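Local coordinates for peptide ABC transporter, peptide-binding protein (PDB 2D5W) that binds oligopeptides, here a pentapeptide, and probably delivers them to an ABC transporter for uptake across the membrane, at residues A[174-179]-A[183-188]; A[163-168]-A[190-195]; A[324-329]-A[378-383]. All coordinates share one frame; numbering follows the deposited sequence.

Overall arrangement
Interactions 1 and 2 belong to the same helical hairpin: helix 182-194 packs against its own incoming loop in interaction 1 and against helix 159-173 in interaction 2, their centres about 14 Å apart. Interaction 1 is a surface contact made by aliphatic groups, with no hydrogen bond across it. Interaction 2 is partly buried and mixes an aromatic pair, W166 and F192, with a charged, water-bridged edge. Interaction 3, also partly buried, has its centre about 41 Å from that of interaction 1 and 48 Å from that of interaction 2, and joins a different helix pair, 325-333 and 374-383. It too sets charges at its edge, but beside a leucine and without aromatic rings.

Interaction 1 (A[174-179]-A[183-188])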
loop_
_atom_site.group_PDB
_atom_site.type_symbol
_atom_site.label_atom_id
_atom_site.label_comp_id
_atom_site.label_asym_id
_atom_site.label_seq_id
_atom_site.Cartn_x
_atom_site.Cartn_y
_atom_site.Cartn_z
ATOM N N ARG A 174 -22.896 -0.332 20.725
ATOM C CA ARG A 174 -24.214 -0.961 20.777
ATOM C C ARG A 174 -25.335 0.060 20.624
ATOM O O ARG A 174 -26.438 -0.279 20.199
ATOM C CB ARG A 174 -24.397 -1.730 22.092
ATOM C CG ARG A 174 -23.545 -2.986 22.197
ATOM C CD ARG A 174 -23.857 -3.806 23.450
ATOM N NE ARG A 174 -25.224 -4.329 23.470
ATOM C CZ ARG A 174 -26.258 -3.715 24.038
ATOM N NH1 ARG A 174 -26.092 -2.546 24.643
ATOM N NH2 ARG A 174 -27.462 -4.273 24.006
ATOM N N GLY A 175 -25.045 1.313 20.963
ATOM C CA GLY A 175 -26.052 2.355 20.857
ATOM C C GLY A 175 -26.054 3.080 19.526
ATOM O O GLY A 175 -26.715 4.109 19.376
ATOM N N LEU A 176 -25.324 2.546 18.552
ATOM C CA LEU A 176 -25.244 3.165 17.233
ATOM C C LEU A 176 -25.652 2.205 16.120
ATOM O O LEU A 176 -25.263 1.037 16.121
ATOM C CB LEU A 176 -23.816 3.659 16.970
ATOM C CG LEU A 176 -23.205 4.646 17.969
ATOM C CD1 LEU A 176 -21.751 4.908 17.603
ATOM C CD2 LEU A 176 -23.998 5.944 17.973
ATOM N N ASP A 177 -26.445 2.705 15.177
ATOM C CA ASP A 177 -26.886 1.907 14.039
ATOM C C ASP A 177 -25.933 2.172 12.872
ATOM O O ASP A 177 -25.800 3.308 12.421
ATOM C CB ASP A 177 -28.319 2.285 13.649
ATOM C CG ASP A 177 -28.682 1.831 12.247
ATOM O OD1 ASP A 177 -28.363 0.680 11.886
ATOM O OD2 ASP A 177 -29.299 2.628 11.507
ATOM N N PRO A 178 -25.253 1.126 12.376
ATOM C CA PRO A 178 -24.310 1.269 11.261
ATOM C C PRO A 178 -24.866 2.016 10.054
ATOM O O PRO A 178 -24.110 2.552 9.243
ATOM C CB PRO A 178 -23.950 -0.176 10.930
ATOM C CG PRO A 178 -24.013 -0.837 12.265
ATOM C CD PRO A 178 -25.291 -0.270 12.848
ATOM N N ASP A 179 -26.187 2.050 9.930
ATOM C CA ASP A 179 -26.813 2.739 8.812
ATOM C C ASP A 179 -27.015 4.227 9.086
ATOM O O ASP A 179 -26.351 5.073 8.488
ATOM C CB ASP A 179 -28.155 2.084 8.478
ATOM C CG ASP A 179 -28.000 0.652 7.997
ATOM O OD1 ASP A 179 -29.031 -0.004 7.736
ATOM O OD2 ASP A 179 -26.848 0.183 7.875
ATOM N N GLU A 183 -21.600 8.062 10.564
ATOM C CA GLU A 183 -20.580 9.051 10.899
ATOM C C GLU A 183 -20.066 8.892 12.328
ATOM O O GLU A 183 -18.855 8.872 12.568
ATOM C CB GLU A 183 -21.140 10.460 10.704
ATOM C CG GLU A 183 -21.470 10.798 9.259
ATOM C CD GLU A 183 -22.820 11.481 9.115
ATOM O OE1 GLU A 183 -23.082 12.450 9.857
ATOM O OE2 GLU A 183 -23.615 11.049 8.253
ATOM N N LYS A 184 -20.990 8.778 13.274
ATOM C CA LYS A 184 -20.631 8.624 14.677
ATOM C C LYS A 184 -19.921 7.301 14.937
ATOM O O LYS A 184 -18.979 7.240 15.727
ATOM C CB LYS A 184 -21.883 8.732 15.555
ATOM C CG LYS A 184 -22.410 10.158 15.703
ATOM C CD LYS A 184 -22.660 10.814 14.352
ATOM C CE LYS A 184 -22.965 12.297 14.497
ATOM N NZ LYS A 184 -23.091 12.964 13.170
ATOM N N LEU A 185 -20.366 6.246 14.261
ATOM C CA LEU A 185 -19.758 4.932 14.432
ATOM C C LEU A 185 -18.320 4.943 13.914
ATOM O O LEU A 185 -17.417 4.380 14.538
ATOM C CB LEU A 185 -20.579 3.878 13.689
ATOM C CG LEU A 185 -20.140 2.425 13.869
ATOM C CD1 LEU A 185 -20.134 2.045 15.349
ATOM C CD2 LEU A 185 -21.089 1.530 13.096
ATOM N N ASN A 186 -18.109 5.593 12.774
ATOM C CA ASN A 186 -16.774 5.689 12.196
ATOM C C ASN A 186 -15.855 6.437 13.163
ATOM O O ASN A 186 -14.715 6.032 13.389
ATOM C CB ASN A 186 -16.839 6.410 10.845
ATOM C CG ASN A 186 -15.472 6.585 10.209
ATOM O OD1 ASN A 186 -14.912 7.682 10.212
ATOM N ND2 ASN A 186 -14.924 5.502 9.668
ATOM N N GLU A 187 -16.358 7.522 13.739
ATOM C CA GLU A 187 -15.576 8.308 14.686
ATOM C C GLU A 187 -15.208 7.476 15.911
ATOM O O GLU A 187 -14.082 7.549 16.407
ATOM C CB GLU A 187 -16.361 9.550 15.119
ATOM C CG GLU A 187 -15.663 10.398 16.171
ATOM C CD GLU A 187 -16.396 11.696 16.452
ATOM O OE1 GLU A 187 -17.595 11.643 16.802
ATOM O OE2 GLU A 187 -15.772 12.772 16.324
ATOM N N LEU A 188 -16.160 6.685 16.396
ATOM C CA LEU A 188 -15.927 5.845 17.562
ATOM C C LEU A 188 -14.762 4.891 17.328
ATOM O O LEU A 188 -13.865 4.772 18.162
ATOM C CB LEU A 188 -17.184 5.035 17.889
ATOM C CG LEU A 188 -17.115 4.166 19.144
ATOM C CD1 LEU A 188 -17.212 5.041 20.385
ATOM C CD2 LEU A 188 -18.253 3.163 19.124
#
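L176 and L185 meet because their first torsions set the branches facing each other. In L176 the CG stands opposite the carbonyl carbon (chi1 -57°) and its CD1 is laid against the helix backbone; in L185 the CG is anti to the backbone N (chi1 -175°), which turns both methyls toward the loop. CD1 of L176 is the atom that does most of the work: it sits 3.7 Å from L185 CA, close over the helix surface rather than only against another methyl. The same CD1 lies 4.0 Å from L185 CD1 and reaches one turn on, to L188 CD2 at 4.2 Å.

L185 divides its branches between two loop residues. While CD1 faces L176, CD2 turns to P178 and comes to rest 3.7 Å from P178 CA, with P178 CG 3.9 Å from that same methyl. K184 adds its CB, 4.3 Å from L176 CD2, and the rest of its chain leads off to a salt bridge with E183 whose hydrogen bond is weak. No hydrogen bond crosses; the side-chain contacts are between aliphatic groups. Just ahead of the helix, D177 OD2 accepts from K180 N, and D177 N donates to D181 OD1. The contact folds the loop that follows helix 159-173 back onto helix 182-194, where L185 also touches A173 and L188 packs on V169, A172 and A173.

Interaction 2 (A[163-168]-A[190-195]); sequences GPEWER and RNFFLK
W166 and F192 make the aromatic part of this contact. The F192 side chain enters at about a right angle to that of W166, and W166 CE3 lies over one face of the phenyl ring, offset toward its rim, 3.8 Å from F192 CE2. The ring planes are inclined at 51°, an oblique pairing. F192 CE1 also presses on the helix backbone, 3.7 Å from W166 N.

Aliphatic contact comes from E165, whose CG meets the F192 ring at its edge, 3.8 Å from CD1. A bend at chi2 (68°) then carries the carboxylate toward K195.

The charged groups lie to one side. E165 OE1 touches K195 CE at 3.4 Å, but its ion pair with K195 NZ is long; a water closes the distance, donating to OE1 and accepting from NZ, each at 2.7 Å. On its own helix E165 OE2 takes both NE and NH2 of R168, the latter at 2.7 Å, a side-on grip on one oxygen that probably steadies the carboxylate.

F106 of helix 101-112 meets W166 edge-to-face and touches F192, while E109 accepts from W166 NE1. The whole is a helical hairpin, 159-173 with 182-194, with aromatic side chains between the helices and a salt-bridge network to one side.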
loop_
_atom_site.group_PDB
_atom_site.type_symbol
_atom_site.label_atom_id
_atom_site.label_comp_id
_atom_site.label_asym_id
_atom_site.label_seq_id
_atom_site.Cartn_x
_atom_site.Cartn_y
_atom_site.Cartn_z
ATOM N N GLY A 163 -7.355 -4.408 24.725
ATOM C CA GLY A 163 -8.619 -5.046 25.065
ATOM C C GLY A 163 -9.551 -4.284 25.988
ATOM O O GLY A 163 -10.741 -4.158 25.693
ATOM N N PRO A 164 -9.054 -3.774 27.121
ATOM C CA PRO A 164 -9.929 -3.033 28.036
ATOM C C PRO A 164 -10.657 -1.872 27.355
ATOM O O PRO A 164 -11.866 -1.703 27.518
ATOM C CB PRO A 164 -8.968 -2.574 29.129
ATOM C CG PRO A 164 -7.978 -3.706 29.183
ATOM C CD PRO A 164 -7.719 -3.971 27.715
ATOM N N GLU A 165 -9.926 -1.071 26.587
ATOM C CA GLU A 165 -10.553 0.047 25.898
ATOM C C GLU A 165 -11.532 -0.465 24.845
ATOM O O GLU A 165 -12.610 0.101 24.665
ATOM C CB GLU A 165 -9.504 0.942 25.236
ATOM C CG GLU A 165 -10.102 2.106 24.450
ATOM C CD GLU A 165 -10.787 3.135 25.331
ATOM O OE1 GLU A 165 -11.516 3.990 24.784
ATOM O OE2 GLU A 165 -10.596 3.100 26.564
ATOM N N TRP A 166 -11.162 -1.540 24.155
ATOM C CA TRP A 166 -12.031 -2.110 23.132
ATOM C C TRP A 166 -13.383 -2.501 23.727
ATOM O O TRP A 166 -14.424 -2.291 23.107
ATOM C CB TRP A 166 -11.369 -3.330 22.485
ATOM C CG TRP A 166 -12.277 -4.069 21.537
ATOM C CD1 TRP A 166 -12.723 -5.354 21.665
ATOM C CD2 TRP A 166 -12.878 -3.554 20.339
ATOM N NE1 TRP A 166 -13.563 -5.671 20.624
ATOM C CE2 TRP A 166 -13.676 -4.586 19.795
ATOM C CE3 TRP A 166 -12.820 -2.322 19.672
ATOM C CZ2 TRP A 166 -14.412 -4.425 18.616
ATOM C CZ3 TRP A 166 -13.555 -2.161 18.496
ATOM C CH2 TRP A 166 -14.339 -3.210 17.983
ATOM N N GLU A 167 -13.372 -3.066 24.931
ATOM C CA GLU A 167 -14.625 -3.460 25.568
ATOM C C GLU A 167 -15.510 -2.235 25.781
ATOM O O GLU A 167 -16.731 -2.301 25.613
ATOM C CB GLU A 167 -14.355 -4.154 26.905
ATOM C CG GLU A 167 -13.683 -5.513 26.775
ATOM C CD GLU A 167 -14.468 -6.469 25.896
ATOM O OE1 GLU A 167 -15.687 -6.625 26.124
ATOM O OE2 GLU A 167 -13.866 -7.068 24.981
ATOM N N ARG A 168 -14.895 -1.113 26.142
ATOM C CA ARG A 168 -15.650 0.114 26.346
ATOM C C ARG A 168 -16.190 0.618 25.011
ATOM O O ARG A 168 -17.325 1.089 24.927
ATOM C CB ARG A 168 -14.770 1.186 26.995
ATOM C CG ARG A 168 -14.431 0.899 28.454
ATOM C CD ARG A 168 -13.760 2.092 29.116
ATOM N NE ARG A 168 -12.353 2.226 28.746
ATOM C CZ ARG A 168 -11.373 1.482 29.248
ATOM N NH1 ARG A 168 -11.642 0.547 30.149
ATOM N NH2 ARG A 168 -10.121 1.673 28.852
ATOM N N ARG A 190 -12.402 5.078 14.884
ATOM C CA ARG A 190 -11.150 5.781 14.597
ATOM C C ARG A 190 -10.499 6.209 15.907
ATOM O O ARG A 190 -9.291 6.053 16.094
ATOM C CB ARG A 190 -11.383 7.031 13.736
ATOM C CG ARG A 190 -11.863 6.765 12.323
ATOM C CD ARG A 190 -11.990 8.060 11.520
ATOM N NE ARG A 190 -10.707 8.559 11.023
ATOM C CZ ARG A 190 -10.024 9.572 11.550
ATOM N NH1 ARG A 190 -10.484 10.220 12.613
ATOM N NH2 ARG A 190 -8.876 9.949 10.999
ATOM N N ASN A 191 -11.305 6.748 16.817
ATOM C CA ASN A 191 -10.787 7.211 18.099
ATOM C C ASN A 191 -10.173 6.084 18.917
ATOM O O ASN A 191 -9.233 6.308 19.675
ATOM C CB ASN A 191 -11.882 7.924 18.899
ATOM C CG ASN A 191 -12.262 9.264 18.292
ATOM O OD1 ASN A 191 -11.528 9.815 17.471
ATOM N ND2 ASN A 191 -13.404 9.800 18.706
ATOM N N PHE A 192 -10.699 4.874 18.760
ATOM C CA PHE A 192 -10.161 3.718 19.466
ATOM C C PHE A 192 -8.698 3.526 19.055
ATOM O O PHE A 192 -7.806 3.476 19.903
ATOM C CB PHE A 192 -10.976 2.467 19.121
ATOM C CG PHE A 192 -10.314 1.175 19.515
ATOM C CD1 PHE A 192 -10.008 0.905 20.846
ATOM C CD2 PHE A 192 -9.994 0.228 18.551
ATOM C CE1 PHE A 192 -9.392 -0.295 21.207
ATOM C CE2 PHE A 192 -9.381 -0.968 18.900
ATOM C CZ PHE A 192 -9.079 -1.229 20.231
ATOM N N PHE A 193 -8.449 3.427 17.754
ATOM C CA PHE A 193 -7.085 3.237 17.272
ATOM C C PHE A 193 -6.188 4.429 17.602
ATOM O O PHE A 193 -5.025 4.251 17.971
ATOM C CB PHE A 193 -7.089 2.986 15.761
ATOM C CG PHE A 193 -7.849 1.755 15.355
ATOM C CD1 PHE A 193 -7.415 0.489 15.744
ATOM C CD2 PHE A 193 -9.015 1.861 14.605
ATOM C CE1 PHE A 193 -8.134 -0.655 15.393
ATOM C CE2 PHE A 193 -9.742 0.726 14.249
ATOM C CZ PHE A 193 -9.301 -0.535 14.645
ATOM N N LEU A 194 -6.724 5.641 17.490
ATOM C CA LEU A 194 -5.933 6.837 17.768
ATOM C C LEU A 194 -5.379 6.894 19.189
ATOM O O LEU A 194 -4.308 7.454 19.412
ATOM C CB LEU A 194 -6.748 8.099 17.469
ATOM C CG LEU A 194 -7.001 8.351 15.978
ATOM C CD1 LEU A 194 -7.962 9.515 15.805
ATOM C CD2 LEU A 194 -5.678 8.632 15.269
ATOM N N LYS A 195 -6.095 6.321 20.151
ATOM C CA LYS A 195 -5.612 6.320 21.528
ATOM C C LYS A 195 -4.299 5.550 21.650
ATOM O O LYS A 195 -3.539 5.741 22.600
ATOM C CB LYS A 195 -6.654 5.698 22.463
ATOM C CG LYS A 195 -7.812 6.618 22.801
ATOM C CD LYS A 195 -8.735 5.985 23.828
ATOM C CE LYS A 195 -9.867 6.928 24.200
ATOM N NZ LYS A 195 -10.672 7.329 23.010
HETATM O O HOH W 1 -11.584 4.885 22.202
#

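Interaction 3 (A[324-329]-A[378-383])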
loop_
_atom_site.group_PDB
_atom_site.type_symbol
_atom_site.label_atom_id
_atom_site.label_comp_id
_atom_site.label_asym_id
_atom_site.label_seq_id
_atom_site.Cartn_x
_atom_site.Cartn_y
_atom_site.Cartn_z
ATOM N N ASP A 324 -17.978 10.218 -17.220
ATOM C CA ASP A 324 -18.114 9.732 -18.595
ATOM C C ASP A 324 -16.748 9.236 -19.068
ATOM O O ASP A 324 -15.768 9.974 -19.013
ATOM C CB ASP A 324 -18.606 10.868 -19.499
ATOM C CG ASP A 324 -19.107 10.377 -20.843
ATOM O OD1 ASP A 324 -18.330 9.747 -21.588
ATOM O OD2 ASP A 324 -20.291 10.626 -21.156
ATOM N N LYS A 325 -16.678 7.995 -19.542
ATOM C CA LYS A 325 -15.398 7.456 -19.986
ATOM C C LYS A 325 -14.739 8.301 -21.071
ATOM O O LYS A 325 -13.515 8.336 -21.164
ATOM C CB LYS A 325 -15.544 6.010 -20.478
ATOM C CG LYS A 325 -16.248 5.838 -21.814
ATOM C CD LYS A 325 -16.208 4.377 -22.253
ATOM C CE LYS A 325 -16.933 4.172 -23.572
ATOM N NZ LYS A 325 -16.940 2.738 -23.978
ATOM N N ARG A 326 -15.538 8.979 -21.891
ATOM C CA ARG A 326 -14.974 9.809 -22.951
ATOM C C ARG A 326 -14.083 10.913 -22.387
ATOM O O ARG A 326 -13.069 11.267 -22.985
ATOM C CB ARG A 326 -16.093 10.417 -23.804
ATOM C CG ARG A 326 -16.831 9.402 -24.673
ATOM C CD ARG A 326 -18.018 10.038 -25.385
ATOM N NE ARG A 326 -19.047 10.454 -24.438
ATOM C CZ ARG A 326 -20.101 11.200 -24.753
ATOM N NH1 ARG A 326 -20.982 11.525 -23.816
ATOM N NH2 ARG A 326 -20.271 11.626 -25.998
ATOM N N THR A 327 -14.457 11.448 -21.231
ATOM C CA THR A 327 -13.673 12.502 -20.600
ATOM C C THR A 327 -12.334 11.954 -20.117
ATOM O O THR A 327 -11.293 12.597 -20.261
ATOM C CB THR A 327 -14.413 13.091 -19.390
ATOM O OG1 THR A 327 -15.730 13.483 -19.791
ATOM C CG2 THR A 327 -13.672 14.304 -18.844
ATOM N N ARG A 328 -12.368 10.756 -19.543
ATOM C CA ARG A 328 -11.163 10.129 -19.026
ATOM C C ARG A 328 -10.236 9.729 -20.173
ATOM O O ARG A 328 -9.013 9.868 -20.072
ATOM C CB ARG A 328 -11.551 8.938 -18.142
ATOM C CG ARG A 328 -12.508 9.365 -17.024
ATOM C CD ARG A 328 -12.690 8.303 -15.956
ATOM N NE ARG A 328 -13.341 7.085 -16.434
ATOM C CZ ARG A 328 -14.653 6.867 -16.425
ATOM N NH1 ARG A 328 -15.131 5.715 -16.878
ATOM N NH2 ARG A 328 -15.491 7.788 -15.970
ATOM N N GLN A 329 -10.818 9.258 -21.271
ATOM C CA GLN A 329 -10.034 8.887 -22.443
ATOM C C GLN A 329 -9.391 10.146 -23.034
ATOM O O GLN A 329 -8.233 10.125 -23.451
ATOM C CB GLN A 329 -10.928 8.224 -23.492
ATOM C CG GLN A 329 -11.593 6.944 -23.016
ATOM C CD GLN A 329 -12.551 6.376 -24.040
ATOM O OE1 GLN A 329 -13.184 7.119 -24.786
ATOM N NE2 GLN A 329 -12.676 5.056 -24.071
ATOM N N GLU A 378 -9.215 16.626 -28.113
ATOM C CA GLU A 378 -10.064 17.754 -28.480
ATOM C C GLU A 378 -11.407 17.304 -29.054
ATOM O O GLU A 378 -12.455 17.863 -28.719
ATOM C CB GLU A 378 -9.336 18.639 -29.496
ATOM C CG GLU A 378 -10.136 19.841 -29.978
ATOM C CD GLU A 378 -9.357 20.701 -30.958
ATOM O OE1 GLU A 378 -9.907 21.718 -31.428
ATOM O OE2 GLU A 378 -8.192 20.358 -31.257
ATOM N N ALA A 379 -11.372 16.295 -29.919
ATOM C CA ALA A 379 -12.588 15.775 -30.539
ATOM C C ALA A 379 -13.539 15.178 -29.502
ATOM O O ALA A 379 -14.746 15.409 -29.550
ATOM C CB ALA A 379 -12.232 14.728 -31.585
ATOM N N LEU A 380 -12.991 14.407 -28.565
ATOM C CA LEU A 380 -13.802 13.789 -27.521
ATOM C C LEU A 380 -14.481 14.838 -26.651
ATOM O O LEU A 380 -15.667 14.732 -26.346
ATOM C CB LEU A 380 -12.933 12.882 -26.646
ATOM C CG LEU A 380 -12.559 11.534 -27.266
ATOM C CD1 LEU A 380 -11.381 10.925 -26.522
ATOM C CD2 LEU A 380 -13.766 10.608 -27.231
ATOM N N LEU A 381 -13.725 15.857 -26.256
ATOM C CA LEU A 381 -14.275 16.909 -25.415
ATOM C C LEU A 381 -15.312 17.749 -26.156
ATOM O O LEU A 381 -16.308 18.171 -25.572
ATOM C CB LEU A 381 -13.142 17.789 -24.881
ATOM C CG LEU A 381 -12.192 17.044 -23.932
ATOM C CD1 LEU A 381 -10.941 17.868 -23.710
ATOM C CD2 LEU A 381 -12.898 16.754 -22.614
ATOM N N ALA A 382 -15.086 17.980 -27.445
ATOM C CA ALA A 382 -16.025 18.762 -28.243
ATOM C C ALA A 382 -17.361 18.034 -28.337
ATOM O O ALA A 382 -18.423 18.655 -28.308
ATOM C CB ALA A 382 -15.460 18.997 -29.634
ATOM N N GLU A 383 -17.301 16.711 -28.444
ATOM C CA GLU A 383 -18.504 15.895 -28.545
ATOM C C GLU A 383 -19.382 16.045 -27.306
ATOM O O GLU A 383 -20.588 15.803 -27.359
ATOM C CB GLU A 383 -18.123 14.425 -28.738
ATOM C CG GLU A 383 -19.303 13.491 -28.958
ATOM C CD GLU A 383 -18.871 12.054 -29.187
ATOM O OE1 GLU A 383 -19.752 11.190 -29.380
ATOM O OE2 GLU A 383 -17.650 11.789 -29.175
HETATM O O HOH W 2 -22.217 13.643 -26.030
#
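R326 and L380 have the nearest pair of CA atoms across the two segments. The leucine straddles the turn carrying R326: its CD1 is 3.9 Å from R326 O, and its CD2 is 4.1 Å from R326 CB. The same CD1 also rests 4.1 Å from Q329 CB. Beyond the leucine the arginine crosses to E383, whose OE1 lies 3.4 Å from R326 NH2 in a salt bridge. The carboxylate stands at the guanidinium's edge with its plane nearly perpendicular (88°). A water joins the same pair, accepting from R326 NH2 at 2.8 Å and donating to the backbone O of E383.

What fixes the guanidinium is D324, the N-cap of helix 325-333. R326 bends at chi3 (-66°) and grips it side-on, NE giving to OD1 at 3.0 Å and NH1 to OD2, both carboxylate oxygens lying close to the guanidinium plane. OD1 also takes R326 N through its anti lone pair, the capping bond. A leucine in place of R326 would probably leave E383 without its charge partner across the contact and strip D324 of the two-nitrogen grip.

Farther out, L380 continues onto A330 and H333, and R326 touches M384. The axes of the short segments approach to 8.9 Å and run nearly antiparallel (153°): a close-packed helix pair with a capped N-terminus and a salt-bridge network, D324, R326 and E383, along its edge.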